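PDB 5UID: aminotransferase TlmJ from Streptoalloteichus hindustanus, which probably transfers amino groups with the help of pyridoxal 5'-phosphate, as a DegT/DnrJ/EryC1-family aminotransferase. Local coordinates for residues 38-43 and 250-255; 61-66 and 243-248; 68-73 and 209-214; 78-83 and 92-97. All blocks are in the same frame, centred on the assembly; numbering follows the deposited sequence.

Interaction 1 of 4, residues 38-43 and 250-255; sequences KVFEAD and VAASIG. With PLP (pyridoxal-5'-phosphate), chain J.
Phe40 reaches out from helix 35-48 and lays its ring against the backbone of helix 249-280, meeting Ala252 and Gly255. The helices come close here, with the CA atoms of Phe40 and Ala252 only 5.7 Å apart. Following helix 249-280 from its start, Val250 faces a PLP molecule that is not joined to the lysine: its CG1 methyl comes within 3.5 Å of PLP C2A. The carbonyl oxygen of Val250 takes two donors from the same face of its plane, the amide of Ile254 and the hydroxyl of Ser253. Ala251 also belongs to the ligand side, with its CB 3.6 Å from PLP O4A. Ala252 serves the helix contact instead, its CB methyl 4.0 Å from Phe40 CB and its carbonyl oxygen lying obliquely to the ring. Ser253 is directed away from Phe40 and spends its OG on Val250 O at 2.9 Å, while its side chain packs on helix 16-28. Ile254 returns to the bound PLP, bringing CD1 to 3.6 Å from PLP C2A, and also touches Phe26 of the second subunit. The CA of Gly255 sits over one face of the Phe40 ring, 3.9 Å from the centroid and 21° off the normal, a CH-pi contact. With CG anti to the backbone N (chi1 -178°), Phe40 carries its ring out over this glycine, where a CB on residue 255 would run into Phe40 CZ. One flank of helix 249-280 thus lines the site of this unlinked PLP near the subunit interface, while the other shows close helix-helix packing through small residues, Ala252 and Gly255.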
loop_
_atom_site.group_PDB
_atom_site.type_symbol
_atom_site.label_atom_id
_atom_site.label_comp_id
_atom_site.label_asym_id
_atom_site.label_seq_id
_atom_site.Cartn_x
_atom_site.Cartn_y
_atom_site.Cartn_z
ATOM N N LYS A 38 -13.737 -10.178 -1.028
ATOM C CA LYS A 38 -15.134 -10.098 -0.614
ATOM C C LYS A 38 -15.419 -11.054 0.538
ATOM O O LYS A 38 -16.162 -10.714 1.466
ATOM C CB LYS A 38 -16.048 -10.392 -1.804
ATOM C CG LYS A 38 -17.525 -10.128 -1.542
ATOM C CD LYS A 38 -18.371 -10.430 -2.771
ATOM C CE LYS A 38 -19.854 -10.254 -2.478
ATOM N NZ LYS A 38 -20.704 -10.572 -3.661
ATOM N N VAL A 39 -14.825 -12.248 0.506
ATOM C CA VAL A 39 -15.034 -13.210 1.584
ATOM C C VAL A 39 -14.412 -12.708 2.882
ATOM O O VAL A 39 -15.031 -12.783 3.951
ATOM C CB VAL A 39 -14.482 -14.589 1.179
ATOM C CG1 VAL A 39 -14.381 -15.503 2.392
ATOM C CG2 VAL A 39 -15.370 -15.217 0.108
ATOM N N PHE A 40 -13.186 -12.181 2.814
ATOM C CA PHE A 40 -12.524 -11.698 4.024
ATOM C C PHE A 40 -13.266 -10.510 4.627
ATOM O O PHE A 40 -13.396 -10.413 5.853
ATOM C CB PHE A 40 -11.070 -11.330 3.725
ATOM C CG PHE A 40 -10.301 -10.866 4.933
ATOM C CD1 PHE A 40 -10.410 -11.536 6.142
ATOM C CD2 PHE A 40 -9.459 -9.767 4.858
ATOM C CE1 PHE A 40 -9.705 -11.114 7.256
ATOM C CE2 PHE A 40 -8.746 -9.343 5.965
ATOM C CZ PHE A 40 -8.871 -10.018 7.168
ATOM N N GLU A 41 -13.755 -9.595 3.785
ATOM C CA GLU A 41 -14.579 -8.501 4.288
ATOM C C GLU A 41 -15.816 -9.036 4.999
ATOM O O GLU A 41 -16.142 -8.607 6.112
ATOM C CB GLU A 41 -14.973 -7.564 3.143
ATOM C CG GLU A 41 -13.833 -6.706 2.619
ATOM C CD GLU A 41 -14.282 -5.711 1.564
ATOM O OE1 GLU A 41 -15.491 -5.667 1.258
ATOM O OE2 GLU A 41 -13.427 -4.965 1.045
ATOM N N ALA A 42 -16.512 -9.988 4.373
ATOM C CA ALA A 42 -17.691 -10.575 5.004
ATOM C C ALA A 42 -17.325 -11.297 6.294
ATOM O O ALA A 42 -18.064 -11.230 7.285
ATOM C CB ALA A 42 -18.390 -11.525 4.032
ATOM N N ASP A 43 -16.185 -11.994 6.303
ATOM C CA ASP A 43 -15.738 -12.671 7.515
ATOM C C ASP A 43 -15.428 -11.668 8.620
ATOM O O ASP A 43 -15.857 -11.836 9.768
ATOM C CB ASP A 43 -14.512 -13.533 7.213
ATOM C CG ASP A 43 -14.849 -14.763 6.393
ATOM O OD1 ASP A 43 -16.052 -15.023 6.180
ATOM O OD2 ASP A 43 -13.909 -15.467 5.964
ATOM N N VAL A 250 -4.431 -12.326 -2.410
ATOM C CA VAL A 250 -3.432 -13.126 -1.713
ATOM C C VAL A 250 -3.440 -12.791 -0.228
ATOM O O VAL A 250 -3.533 -13.678 0.629
ATOM C CB VAL A 250 -2.041 -12.919 -2.337
ATOM C CG1 VAL A 250 -1.063 -13.944 -1.794
ATOM C CG2 VAL A 250 -2.125 -13.011 -3.849
ATOM N N ALA A 251 -3.370 -11.499 0.096
ATOM C CA ALA A 251 -3.434 -11.079 1.490
ATOM C C ALA A 251 -4.791 -11.403 2.102
ATOM O O ALA A 251 -4.871 -11.814 3.265
ATOM C CB ALA A 251 -3.139 -9.583 1.599
ATOM N N ALA A 252 -5.869 -11.227 1.332
ATOM C CA ALA A 252 -7.204 -11.485 1.860
ATOM C C ALA A 252 -7.393 -12.957 2.206
ATOM O O ALA A 252 -8.017 -13.287 3.221
ATOM C CB ALA A 252 -8.263 -11.028 0.856
ATOM N N SER A 253 -6.863 -13.860 1.374
ATOM C CA SER A 253 -7.002 -15.285 1.663
ATOM C C SER A 253 -6.232 -15.667 2.922
ATOM O O SER A 253 -6.676 -16.525 3.692
ATOM C CB SER A 253 -6.532 -16.119 0.473
ATOM O OG SER A 253 -5.125 -16.067 0.327
ATOM N N ILE A 254 -5.076 -15.041 3.143
ATOM C CA ILE A 254 -4.372 -15.213 4.410
ATOM C C ILE A 254 -5.214 -14.680 5.562
ATOM O O ILE A 254 -5.261 -15.277 6.645
ATOM C CB ILE A 254 -2.994 -14.526 4.348
ATOM C CG1 ILE A 254 -2.128 -15.172 3.267
ATOM C CG2 ILE A 254 -2.294 -14.585 5.701
ATOM C CD1 ILE A 254 -0.763 -14.534 3.132
ATOM N N GLY A 255 -5.898 -13.554 5.345
ATOM C CA GLY A 255 -6.681 -12.950 6.415
ATOM C C GLY A 255 -7.802 -13.843 6.913
ATOM O O GLY A 255 -8.058 -13.920 8.118
HETATM N N1 PLP J . 1.292 -11.249 -1.237
HETATM C C2 PLP J . 1.218 -11.458 0.122
HETATM C C2A PLP J . 1.163 -12.851 0.666
HETATM C C3 PLP J . 1.197 -10.379 0.996
HETATM O O3 PLP J . 1.123 -10.612 2.343
HETATM C C4 PLP J . 1.239 -9.072 0.521
HETATM C C4A PLP J . 0.594 -8.036 1.401
HETATM O O4A PLP J . -0.377 -7.375 1.029
HETATM C C5 PLP J . 1.311 -8.872 -0.859
HETATM C C6 PLP J . 1.337 -9.961 -1.722
HETATM C C5A PLP J . 1.377 -7.484 -1.464
HETATM O O4P PLP J . 2.270 -6.660 -0.747
#

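Interaction 2 of 4, residues 61-66 and 243-248; sequences CTEGLF and RRSISN. With PLP (pyridoxal-5'-phosphate), chain J.
Glu63 on helix 61-72 puts one carboxylate oxygen, OE2, into the grasp of Arg243 and Ser245 from the loop that leads into helix 249-280. Three donors converge on that atom. Arg243 holds it side-on with two nitrogens: NE comes in on the syn lone pair at 2.9 Å from Glu63 OE2, whereas NH2 reaches the same OE2 at 2.7 Å from above the carboxylate plane. The oxygen lies nearly in the plane of the guanidinium, at its edge, but the two flat groups are turned 76° against each other, so this is not a coplanar fork. Ser245 gives the third bond, OG to Glu63 OE2 at 2.6 Å, from the face opposite NH2. Glu63 gets there by holding CG anti to its backbone N and then bending at chi2 (70°), which also lays CG against Ser245 CB at 3.5 Å. Beside the bridge, Phe66 CB rests 3.8 Å from Arg243 NH2. The start of helix 61-72 holds the phosphate of the modified Lys187 through Cys61 N and Thr62 N. Further along the loop, Asn248 caps the start of helix 249-280 through OD1 to the amide of Ala251, and its ND2 bonds to Asp193 of the second subunit and approaches C5A of the unlinked PLP at 3.4 Å. Arg243 also faces its counterpart in the second subunit, and its NH1 has a further acid in Glu70. In this buried site the gathered donors would favour an ionised Glu63, whose negative charge probably offsets the repulsion between the two arginines where the subunits meet.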
loop_
_atom_site.group_PDB
_atom_site.type_symbol
_atom_site.label_atom_id
_atom_site.label_comp_id
_atom_site.label_asym_id
_atom_site.label_seq_id
_atom_site.Cartn_x
_atom_site.Cartn_y
_atom_site.Cartn_z
ATOM N N CYS A 61 -3.236 0.093 7.650
ATOM C CA CYS A 61 -3.971 0.928 8.595
ATOM C C CYS A 61 -3.634 2.401 8.412
ATOM O O CYS A 61 -4.522 3.260 8.489
ATOM C CB CYS A 61 -3.678 0.489 10.026
ATOM S SG CYS A 61 -4.628 1.386 11.286
ATOM N N THR A 62 -2.357 2.714 8.187
ATOM C CA THR A 62 -1.966 4.099 7.946
ATOM C C THR A 62 -2.748 4.688 6.782
ATOM O O THR A 62 -3.256 5.812 6.861
ATOM C CB THR A 62 -0.466 4.182 7.678
ATOM O OG1 THR A 62 0.250 3.640 8.795
ATOM C CG2 THR A 62 -0.051 5.631 7.460
ATOM N N GLU A 63 -2.863 3.930 5.691
ATOM C CA GLU A 63 -3.645 4.391 4.551
ATOM C C GLU A 63 -5.108 4.557 4.931
ATOM O O GLU A 63 -5.768 5.504 4.491
ATOM C CB GLU A 63 -3.494 3.411 3.391
ATOM C CG GLU A 63 -4.150 3.872 2.111
ATOM C CD GLU A 63 -3.439 5.046 1.472
ATOM O OE1 GLU A 63 -2.263 5.298 1.812
ATOM O OE2 GLU A 63 -4.058 5.719 0.624
ATOM N N GLY A 64 -5.633 3.647 5.755
ATOM C CA GLY A 64 -6.985 3.813 6.258
ATOM C C GLY A 64 -7.146 5.055 7.110
ATOM O O GLY A 64 -8.199 5.699 7.086
ATOM N N LEU A 65 -6.106 5.418 7.865
ATOM C CA LEU A 65 -6.169 6.639 8.663
ATOM C C LEU A 65 -6.124 7.879 7.777
ATOM O O LEU A 65 -6.885 8.832 7.993
ATOM C CB LEU A 65 -5.029 6.662 9.683
ATOM C CG LEU A 65 -5.119 5.669 10.848
ATOM C CD1 LEU A 65 -3.779 5.539 11.553
ATOM C CD2 LEU A 65 -6.202 6.088 11.841
ATOM N N PHE A 66 -5.237 7.887 6.776
ATOM C CA PHE A 66 -5.189 9.003 5.835
ATOM C C PHE A 66 -6.512 9.157 5.095
ATOM O O PHE A 66 -6.996 10.279 4.900
ATOM C CB PHE A 66 -4.045 8.809 4.837
ATOM C CG PHE A 66 -2.737 9.398 5.282
ATOM C CD1 PHE A 66 -1.968 8.769 6.250
ATOM C CD2 PHE A 66 -2.264 10.573 4.716
ATOM C CE1 PHE A 66 -0.761 9.307 6.656
ATOM C CE2 PHE A 66 -1.058 11.117 5.118
ATOM C CZ PHE A 66 -0.304 10.483 6.090
ATOM N N ARG A 243 -5.345 7.902 -4.495
ATOM C CA ARG A 243 -4.258 6.949 -4.662
ATOM C C ARG A 243 -4.848 5.564 -4.920
ATOM O O ARG A 243 -6.064 5.393 -5.049
ATOM C CB ARG A 243 -3.349 6.953 -3.433
ATOM C CG ARG A 243 -2.687 8.287 -3.145
ATOM C CD ARG A 243 -1.881 8.253 -1.854
ATOM N NE ARG A 243 -2.713 7.899 -0.706
ATOM C CZ ARG A 243 -3.407 8.776 0.014
ATOM N NH1 ARG A 243 -3.371 10.068 -0.290
ATOM N NH2 ARG A 243 -4.138 8.361 1.039
ATOM N N ARG A 244 -3.987 4.553 -4.997
ATOM C CA ARG A 244 -4.414 3.158 -5.075
ATOM C C ARG A 244 -4.215 2.563 -3.687
ATOM O O ARG A 244 -3.086 2.284 -3.272
ATOM C CB ARG A 244 -3.631 2.401 -6.143
ATOM C CG ARG A 244 -4.189 1.023 -6.476
ATOM C CD ARG A 244 -3.405 0.394 -7.612
ATOM N NE ARG A 244 -3.854 -0.956 -7.950
ATOM C CZ ARG A 244 -3.359 -2.067 -7.410
ATOM N NH1 ARG A 244 -2.403 -1.990 -6.494
ATOM N NH2 ARG A 244 -3.814 -3.256 -7.789
ATOM N N SER A 245 -5.318 2.374 -2.966
ATOM C CA SER A 245 -5.284 2.063 -1.543
ATOM C C SER A 245 -5.933 0.717 -1.236
ATOM O O SER A 245 -6.426 0.499 -0.130
ATOM C CB SER A 245 -5.967 3.172 -0.747
ATOM O OG SER A 245 -5.464 4.445 -1.113
ATOM N N ILE A 246 -5.938 -0.192 -2.201
ATOM C CA ILE A 246 -6.630 -1.461 -2.062
ATOM C C ILE A 246 -5.635 -2.541 -1.662
ATOM O O ILE A 246 -4.416 -2.381 -1.770
ATOM C CB ILE A 246 -7.365 -1.850 -3.362
ATOM C CG1 ILE A 246 -6.370 -1.958 -4.522
ATOM C CG2 ILE A 246 -8.459 -0.842 -3.675
ATOM C CD1 ILE A 246 -6.972 -2.501 -5.802
ATOM N N SER A 247 -6.168 -3.661 -1.185
ATOM C CA SER A 247 -5.393 -4.859 -0.918
ATOM C C SER A 247 -5.593 -5.839 -2.075
ATOM O O SER A 247 -6.120 -5.482 -3.132
ATOM C CB SER A 247 -5.798 -5.458 0.431
ATOM O OG SER A 247 -4.882 -6.458 0.839
ATOM N N ASN A 248 -5.175 -7.090 -1.884
ATOM C CA ASN A 248 -5.281 -8.092 -2.934
ATOM C C ASN A 248 -5.787 -9.404 -2.345
ATOM O O ASN A 248 -5.850 -9.584 -1.124
ATOM C CB ASN A 248 -3.939 -8.292 -3.656
ATOM C CG ASN A 248 -2.818 -8.692 -2.714
ATOM O OD1 ASN A 248 -2.800 -9.806 -2.188
ATOM N ND2 ASN A 248 -1.865 -7.790 -2.512
HETATM N N1 PLP J . 1.292 -11.249 -1.237
HETATM C C2 PLP J . 1.218 -11.458 0.122
HETATM C C2A PLP J . 1.163 -12.851 0.666
HETATM C C3 PLP J . 1.197 -10.379 0.996
HETATM O O3 PLP J . 1.123 -10.612 2.343
HETATM C C4 PLP J . 1.239 -9.072 0.521
HETATM C C4A PLP J . 0.594 -8.036 1.401
HETATM O O4A PLP J . -0.377 -7.375 1.029
HETATM C C5 PLP J . 1.311 -8.872 -0.859
HETATM C C6 PLP J . 1.337 -9.961 -1.722
HETATM C C5A PLP J . 1.377 -7.484 -1.464
HETATM O O4P PLP J . 2.270 -6.660 -0.747
#

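Interaction 3 of 4, residues 68-73 and 209-214; sequences SMELLG and RKLASL
Leu211 and Leu71 meet where helices 202-212 and 61-72 pack near their C-terminal ends, the latter closed by a Schellman motif in which Gly73, at a positive phi of 80°, bonds back into the last turn. The contact is small, carried by leucine methyls and the carboxylate end of Glu70. Leu211 holds CG anti to the backbone N (chi1 -176°), a pose that brings CD2 across to the facing helix, while CD1 turns aside. Leu71 has the other common setting, with CG beside its backbone N, and slides past Leu211 in the opposite direction until the two CD2 methyls are 3.8 Å apart. Glu70 stretches out beyond CG and crosses Leu211 obliquely, its carboxylate divided between two tasks: OE2 forms a salt bridge with Arg243 NH1 on the adjoining loop, while OE1 turns to the leucine. Exchanging Leu211 for an alanine would probably open a gap beside Leu71 CD2 and leave the OE1 side of Glu70 without its apolar cover. Leu71 also packs on Leu204 and Ala208 of helix 202-212, which extends the apolar seam toward the start of that helix. The tightest point across the two segments is Glu70 OE1 against Leu211 CD2, at 3.3 Å.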
loop_
_atom_site.group_PDB
_atom_site.type_symbol
_atom_site.label_atom_id
_atom_site.label_comp_id
_atom_site.label_asym_id
_atom_site.label_seq_id
_atom_site.Cartn_x
_atom_site.Cartn_y
_atom_site.Cartn_z
ATOM N N SER A 68 -9.528 8.313 6.092
ATOM C CA SER A 68 -10.597 8.798 6.960
ATOM C C SER A 68 -10.516 10.309 7.143
ATOM O O SER A 68 -11.545 10.996 7.153
ATOM C CB SER A 68 -10.547 8.084 8.312
ATOM O OG SER A 68 -9.390 8.447 9.040
HETATM N N MSE A 69 -9.307 10.848 7.273
HETATM C CA MSE A 69 -9.131 12.292 7.394
HETATM C C MSE A 69 -9.518 12.992 6.094
HETATM O O MSE A 69 -9.983 14.131 6.109
HETATM C CB MSE A 69 -7.689 12.636 7.775
HETATM C CG MSE A 69 -7.282 12.163 9.170
HETATM SE SE MSE A 69 -8.429 12.870 10.592
HETATM C CE MSE A 69 -9.194 11.192 11.221
ATOM N N GLU A 70 -9.322 12.305 4.965
ATOM C CA GLU A 70 -9.765 12.850 3.685
ATOM C C GLU A 70 -11.285 12.825 3.580
ATOM O O GLU A 70 -11.909 13.827 3.211
ATOM C CB GLU A 70 -9.134 12.069 2.531
ATOM C CG GLU A 70 -7.628 12.243 2.406
ATOM C CD GLU A 70 -7.023 11.335 1.350
ATOM O OE1 GLU A 70 -7.790 10.702 0.596
ATOM O OE2 GLU A 70 -5.778 11.254 1.276
ATOM N N LEU A 71 -11.898 11.686 3.912
ATOM C CA LEU A 71 -13.347 11.557 3.789
ATOM C C LEU A 71 -14.071 12.511 4.730
ATOM O O LEU A 71 -15.130 13.050 4.385
ATOM C CB LEU A 71 -13.765 10.112 4.058
ATOM C CG LEU A 71 -13.266 9.087 3.037
ATOM C CD1 LEU A 71 -13.456 7.679 3.560
ATOM C CD2 LEU A 71 -13.988 9.266 1.710
ATOM N N LEU A 72 -13.516 12.736 5.923
ATOM C CA LEU A 72 -14.141 13.649 6.873
ATOM C C LEU A 72 -13.954 15.109 6.482
ATOM O O LEU A 72 -14.649 15.975 7.021
ATOM C CB LEU A 72 -13.587 13.404 8.277
ATOM C CG LEU A 72 -13.978 12.078 8.933
ATOM C CD1 LEU A 72 -13.249 11.906 10.254
ATOM C CD2 LEU A 72 -15.482 12.005 9.137
ATOM N N GLY A 73 -13.033 15.399 5.567
ATOM C CA GLY A 73 -12.875 16.750 5.067
ATOM C C GLY A 73 -12.086 17.683 5.954
ATOM O O GLY A 73 -12.317 18.896 5.918
ATOM N N ARG A 209 -14.684 3.214 -0.879
ATOM C CA ARG A 209 -14.348 2.229 -1.902
ATOM C C ARG A 209 -13.894 2.902 -3.190
ATOM O O ARG A 209 -12.934 2.456 -3.827
ATOM C CB ARG A 209 -15.546 1.316 -2.169
ATOM C CG ARG A 209 -15.879 0.385 -1.024
ATOM C CD ARG A 209 -17.045 -0.534 -1.360
ATOM N NE ARG A 209 -17.288 -1.491 -0.286
ATOM C CZ ARG A 209 -18.172 -1.313 0.690
ATOM N NH1 ARG A 209 -18.912 -0.212 0.723
ATOM N NH2 ARG A 209 -18.320 -2.236 1.630
ATOM N N LYS A 210 -14.573 3.980 -3.588
ATOM C CA LYS A 210 -14.177 4.695 -4.797
ATOM C C LYS A 210 -12.856 5.425 -4.592
ATOM O O LYS A 210 -11.953 5.346 -5.434
ATOM C CB LYS A 210 -15.278 5.671 -5.214
ATOM C CG LYS A 210 -16.495 5.007 -5.836
ATOM C CD LYS A 210 -17.641 5.995 -5.993
ATOM C CE LYS A 210 -17.196 7.253 -6.723
ATOM N NZ LYS A 210 -18.292 8.261 -6.814
ATOM N N LEU A 211 -12.723 6.139 -3.470
ATOM C CA LEU A 211 -11.491 6.878 -3.206
ATOM C C LEU A 211 -10.290 5.942 -3.121
ATOM O O LEU A 211 -9.205 6.266 -3.619
ATOM C CB LEU A 211 -11.634 7.693 -1.922
ATOM C CG LEU A 211 -10.449 8.590 -1.559
ATOM C CD1 LEU A 211 -10.185 9.596 -2.670
ATOM C CD2 LEU A 211 -10.693 9.298 -0.240
ATOM N N ALA A 212 -10.466 4.773 -2.500
ATOM C CA ALA A 212 -9.382 3.799 -2.436
ATOM C C ALA A 212 -9.025 3.241 -3.807
ATOM O O ALA A 212 -7.896 2.781 -3.999
ATOM C CB ALA A 212 -9.749 2.653 -1.492
ATOM N N SER A 213 -9.954 3.272 -4.755
ATOM C CA SER A 213 -9.706 2.810 -6.120
ATOM C C SER A 213 -9.459 3.980 -7.065
ATOM O O SER A 213 -10.111 4.109 -8.102
ATOM C CB SER A 213 -10.869 1.955 -6.608
ATOM O OG SER A 213 -10.898 0.703 -5.946
ATOM N N LEU A 214 -8.516 4.851 -6.700
ATOM C CA LEU A 214 -8.052 5.954 -7.543
ATOM C C LEU A 214 -9.145 6.981 -7.823
ATOM O O LEU A 214 -9.035 7.766 -8.771
ATOM C CB LEU A 214 -7.472 5.433 -8.864
ATOM C CG LEU A 214 -6.234 4.543 -8.753
ATOM C CD1 LEU A 214 -6.199 3.536 -9.886
ATOM C CD2 LEU A 214 -4.973 5.391 -8.763
#

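Interaction 4 of 4, residues 78-83 and 92-97; sequences DEVVLP and NAIAAR
Ile94 spreads its side chain over Val80, covering both methyls of the valine with separate branches of its own. The CD1 end lies 3.6 Å from Val80 CG1, while the CG2 branch of Ile94 meets Val80 CG2 at 3.8 Å, so the two residues cross obliquely with their beta-branches meshed. The CA atoms behind them, Val80 and Ile94, are 6.9 Å apart. The same CD1 methyl then runs on to Leu82, two residues further along the strand and on the same face: Leu82 CD2 approaches Ile94 CD1 at 3.9 Å, the two side chains reaching toward each other tip to tip. Leu82 gets there by an unusual first torsion, chi1 71°, which sets CG between its backbone N and carbonyl carbon. Val81, between the two, points to the other side of the sheet, in the alternation expected of a strand. Replacing Ile94 by an alanine would remove the branches that bridge this pair and would probably open a gap over Val80 and Leu82. The three residues are all buried and the contact is wholly apolar. It belongs to a beta-alpha-beta crossover, strand 79-83 leading through helix 88-95 to the parallel strand 100-104, whose Pro101 also touches Ile94. On the adjacent strand 126-132, Ala128 and Val130 touch Val80. The helix also meets Phe66 of helix 61-72, at Ala93, and Phe241 of the second subunit, at Ala95.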
loop_
_atom_site.group_PDB
_atom_site.type_symbol
_atom_site.label_atom_id
_atom_site.label_comp_id
_atom_site.label_asym_id
_atom_site.label_seq_id
_atom_site.Cartn_x
_atom_site.Cartn_y
_atom_site.Cartn_z
ATOM N N ASP A 78 -8.549 23.474 10.674
ATOM C CA ASP A 78 -9.196 22.449 11.476
ATOM C C ASP A 78 -8.215 21.862 12.485
ATOM O O ASP A 78 -6.994 21.971 12.344
ATOM C CB ASP A 78 -9.754 21.335 10.587
ATOM C CG ASP A 78 -10.810 21.831 9.615
ATOM O OD1 ASP A 78 -11.330 22.948 9.812
ATOM O OD2 ASP A 78 -11.129 21.094 8.658
ATOM N N GLU A 79 -8.771 21.229 13.516
ATOM C CA GLU A 79 -7.989 20.561 14.544
ATOM C C GLU A 79 -8.550 19.167 14.778
ATOM O O GLU A 79 -9.763 18.955 14.695
ATOM C CB GLU A 79 -7.996 21.354 15.855
ATOM C CG GLU A 79 -7.286 22.691 15.772
ATOM C CD GLU A 79 -7.337 23.458 17.076
ATOM O OE1 GLU A 79 -8.241 23.183 17.895
ATOM O OE2 GLU A 79 -6.470 24.332 17.286
ATOM N N VAL A 80 -7.662 18.217 15.062
ATOM C CA VAL A 80 -8.049 16.850 15.388
ATOM C C VAL A 80 -7.371 16.463 16.692
ATOM O O VAL A 80 -6.144 16.561 16.813
ATOM C CB VAL A 80 -7.682 15.859 14.269
ATOM C CG1 VAL A 80 -8.095 14.446 14.664
ATOM C CG2 VAL A 80 -8.344 16.264 12.959
ATOM N N VAL A 81 -8.167 16.032 17.664
ATOM C CA VAL A 81 -7.656 15.639 18.971
ATOM C C VAL A 81 -7.301 14.159 18.940
ATOM O O VAL A 81 -8.067 13.333 18.428
ATOM C CB VAL A 81 -8.681 15.936 20.077
ATOM C CG1 VAL A 81 -8.145 15.494 21.425
ATOM C CG2 VAL A 81 -9.024 17.421 20.098
ATOM N N LEU A 82 -6.132 13.826 19.480
ATOM C CA LEU A 82 -5.673 12.453 19.614
ATOM C C LEU A 82 -4.694 12.413 20.775
ATOM O O LEU A 82 -4.018 13.413 21.043
ATOM C CB LEU A 82 -5.007 11.936 18.326
ATOM C CG LEU A 82 -3.639 12.460 17.879
ATOM C CD1 LEU A 82 -3.119 11.619 16.713
ATOM C CD2 LEU A 82 -3.678 13.939 17.491
ATOM N N PRO A 83 -4.613 11.296 21.498
ATOM C CA PRO A 83 -3.656 11.219 22.606
ATOM C C PRO A 83 -2.226 11.308 22.103
ATOM O O PRO A 83 -1.910 10.895 20.983
ATOM C CB PRO A 83 -3.948 9.852 23.236
ATOM C CG PRO A 83 -4.602 9.067 22.152
ATOM C CD PRO A 83 -5.403 10.061 21.366
ATOM N N ASN A 92 0.335 12.034 11.245
ATOM C CA ASN A 92 0.692 12.402 9.879
ATOM C C ASN A 92 -0.547 12.519 9.002
ATOM O O ASN A 92 -0.622 13.395 8.133
ATOM C CB ASN A 92 1.673 11.381 9.295
ATOM C CG ASN A 92 3.098 11.589 9.783
ATOM O OD1 ASN A 92 3.364 12.461 10.611
ATOM N ND2 ASN A 92 4.023 10.783 9.270
ATOM N N ALA A 93 -1.538 11.649 9.223
ATOM C CA ALA A 93 -2.774 11.728 8.453
ATOM C C ALA A 93 -3.488 13.054 8.677
ATOM O O ALA A 93 -4.191 13.540 7.783
ATOM C CB ALA A 93 -3.694 10.562 8.814
ATOM N N ILE A 94 -3.316 13.655 9.854
ATOM C CA ILE A 94 -3.946 14.937 10.148
ATOM C C ILE A 94 -3.160 16.081 9.522
ATOM O O ILE A 94 -3.714 16.913 8.793
ATOM C CB ILE A 94 -4.086 15.117 11.672
ATOM C CG1 ILE A 94 -4.966 14.009 12.261
ATOM C CG2 ILE A 94 -4.646 16.498 12.006
ATOM C CD1 ILE A 94 -4.699 13.733 13.723
ATOM N N ALA A 95 -1.855 16.138 9.791
ATOM C CA ALA A 95 -1.041 17.259 9.339
ATOM C C ALA A 95 -0.853 17.286 7.826
ATOM O O ALA A 95 -0.602 18.360 7.270
ATOM C CB ALA A 95 0.321 17.227 10.034
ATOM N N ALA A 96 -0.966 16.140 7.145
ATOM C CA ALA A 96 -0.792 16.130 5.695
ATOM C C ALA A 96 -1.928 16.853 4.985
ATOM O O ALA A 96 -1.733 17.379 3.884
ATOM C CB ALA A 96 -0.678 14.695 5.181
ATOM N N ARG A 97 -3.113 16.888 5.589
ATOM C CA ARG A 97 -4.244 17.613 5.023
ATOM C C ARG A 97 -4.205 19.105 5.326
ATOM O O ARG A 97 -5.083 19.840 4.858
ATOM C CB ARG A 97 -5.557 17.019 5.538
ATOM C CG ARG A 97 -5.821 15.596 5.073
ATOM C CD ARG A 97 -7.126 15.516 4.304
ATOM N NE ARG A 97 -7.106 16.363 3.116
ATOM C CZ ARG A 97 -8.189 16.732 2.440
ATOM N NH1 ARG A 97 -9.390 16.333 2.838
ATOM N NH2 ARG A 97 -8.074 17.505 1.368
#

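Along the chain the four contacts are nested: interaction 4 lies inside the loop closed by interaction 3, that inside interaction 2, and all within interaction 1. Helix 61-72 ties the middle together, serving interactions 2 and 3, whose centres are about 9 Å apart, and its Phe66 packs against the helix of interaction 4, about 17 Å from interaction 2 between centres. Interactions 1 and 2 adjoin in sequence at the start of helix 249-280 and both touch the unlinked PLP, while interactions 1 and 4 sit farthest apart, about 30 Å between centres. The set therefore runs from that PLP site to strand 79-83 of the seven-stranded mixed sheet, with interactions 2 and 4 having the most residues near the second subunit.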